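Response regulator (Helicobacter pylori, PDB 2PLN) probably acts as an orphan response regulator that binds DNA to control transcription, here represented by its N-terminal receiver domain. Local coordinates at residues V21-K26 against L65-D70. Residues are numbered along the deposited sequence; the frame is centred on the assembly and turned at random.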
# COMPACT_ATOMS: atom_id res chain seq x y z
N VAL A 21 5.07 -7.64 -15.12
CA VAL A 21 5.71 -6.96 -13.96
C VAL A 21 7.24 -6.93 -14.14
O VAL A 21 7.83 -7.94 -14.50
CB VAL A 21 5.38 -7.72 -12.66
CG1 VAL A 21 6.21 -7.16 -11.50
CG2 VAL A 21 3.84 -7.70 -12.38
N LEU A 22 7.87 -5.77 -13.90
CA LEU A 22 9.32 -5.68 -13.86
C LEU A 22 9.82 -5.70 -12.40
O LEU A 22 9.33 -4.94 -11.57
CB LEU A 22 9.80 -4.40 -14.53
CG LEU A 22 11.31 -4.16 -14.53
CD1 LEU A 22 12.11 -5.28 -15.30
CD2 LEU A 22 11.65 -2.75 -15.08
N LEU A 23 10.79 -6.56 -12.11
CA LEU A 23 11.32 -6.65 -10.74
C LEU A 23 12.76 -6.26 -10.81
O LEU A 23 13.55 -6.94 -11.47
CB LEU A 23 11.20 -8.09 -10.18
CG LEU A 23 9.81 -8.72 -10.07
CD1 LEU A 23 9.82 -10.27 -9.81
CD2 LEU A 23 8.93 -7.99 -9.03
N ILE A 24 13.10 -5.14 -10.18
CA ILE A 24 14.52 -4.75 -10.06
C ILE A 24 15.01 -5.21 -8.70
O ILE A 24 14.64 -4.66 -7.69
CB ILE A 24 14.73 -3.25 -10.31
CG1 ILE A 24 14.21 -2.88 -11.73
CG2 ILE A 24 16.25 -2.87 -10.10
CD1 ILE A 24 13.95 -1.40 -11.98
N GLU A 25 15.84 -6.24 -8.71
CA GLU A 25 16.18 -6.97 -7.49
C GLU A 25 17.54 -7.66 -7.69
O GLU A 25 17.72 -8.50 -8.59
CB GLU A 25 15.08 -7.99 -7.19
CG GLU A 25 15.35 -8.89 -5.98
CD GLU A 25 15.75 -8.11 -4.72
OE1 GLU A 25 16.94 -8.20 -4.32
OE2 GLU A 25 14.88 -7.41 -4.12
N LYS A 26 18.48 -7.26 -6.84
CA LYS A 26 19.89 -7.69 -6.87
C LYS A 26 20.02 -9.16 -6.48
O LYS A 26 20.94 -9.86 -6.95
CB LYS A 26 20.65 -6.82 -5.85
CG LYS A 26 22.14 -7.00 -5.73
CD LYS A 26 22.65 -6.21 -4.54
CE LYS A 26 24.10 -6.55 -4.21
NZ LYS A 26 24.27 -8.01 -3.89
N LEU A 65 3.50 -2.72 -13.98
CA LEU A 65 3.99 -2.47 -12.61
C LEU A 65 5.49 -2.74 -12.52
O LEU A 65 6.00 -3.66 -13.19
CB LEU A 65 3.25 -3.38 -11.63
CG LEU A 65 3.52 -3.13 -10.13
CD1 LEU A 65 2.30 -3.42 -9.25
CD2 LEU A 65 4.74 -3.96 -9.64
N VAL A 66 6.21 -1.94 -11.75
CA VAL A 66 7.64 -2.18 -11.47
C VAL A 66 7.79 -2.16 -9.97
O VAL A 66 7.22 -1.29 -9.29
CB VAL A 66 8.62 -1.13 -12.12
CG1 VAL A 66 8.27 0.34 -11.76
CG2 VAL A 66 10.10 -1.45 -11.76
N MSE A 67 8.55 -3.13 -9.46
CA MSE A 67 8.99 -3.08 -8.08
C MSE A 67 10.50 -2.95 -8.04
O MSE A 67 11.22 -3.73 -8.68
CB MSE A 67 8.55 -4.31 -7.29
CG MSE A 67 8.82 -4.11 -5.80
SE MSE A 67 7.92 -5.37 -4.65
CE MSE A 67 8.55 -7.01 -5.44
N VAL A 68 10.99 -1.95 -7.31
CA VAL A 68 12.42 -1.64 -7.34
C VAL A 68 12.98 -1.66 -5.92
O VAL A 68 12.40 -1.05 -5.02
CB VAL A 68 12.71 -0.30 -8.07
CG1 VAL A 68 11.87 0.89 -7.52
CG2 VAL A 68 14.20 0.05 -8.03
N SER A 69 14.06 -2.40 -5.75
CA SER A 69 14.92 -2.35 -4.56
C SER A 69 16.27 -1.99 -5.08
O SER A 69 16.88 -2.76 -5.83
CB SER A 69 15.05 -3.72 -3.90
OG SER A 69 13.80 -4.33 -3.75
N ASP A 70 16.72 -0.80 -4.73
CA ASP A 70 18.00 -0.27 -5.16
C ASP A 70 18.30 0.95 -4.28
O ASP A 70 17.38 1.60 -3.77
CB ASP A 70 17.90 0.18 -6.60
CG ASP A 70 19.25 0.51 -7.21
OD1 ASP A 70 19.61 1.71 -7.25
OD2 ASP A 70 19.99 -0.37 -7.69
O HOH W 1 12.23 -5.45 -6.32
O HOH W 2 17.96 -4.88 -5.28
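The carboxylate of E25 meets S69 just beyond the paired residues I24 and V68: S69 OG approaches OE2 at 3.3 Å from above the carboxylate plane, some 37° out of it, in a weak and uncertain hydrogen bond, since S92 OG is another weak partner of the same hydroxyl. OE2 also salt-bridges K115, while OE1 accepts the backbone N of N27, so both oxygens hold the group in place. The extended first torsion of E25 (chi1 176°), followed by a bend at the next bond, brings OE2 over to S69. A water hydrogen-bonded to S69 OG gives a hydrogen to I24 O (2.9 Å) and, weakly, to M67 O. Behind this polar end, the peptide groups show how parallel strands pair: L22 N reaches L65 O at 2.9 Å, and L22 O then receives M67 N; I24 repeats the pattern, its N on M67 O and its O taking S69 N. This is the centre of a CheY-like receiver domain, a five-stranded parallel sheet in order 2-1-3-4-5, in which S69 probably occupies the place of the usual phospho-acceptor aspartate. Side chains alternate between the two faces. Toward helix 28-40, V21 lies alongside L65, and the L23 side chain runs aslant to that of M67, with CD2 touching the selenomethionine CE at 3.7 Å because that chain bends at its last torsion (chi3 55°). On the face of helix 51-60, V66 CG2 is shared by L22 CD2 and by I24 CD1 (3.9 Å), while V68 CG2 rests beside I24 CB.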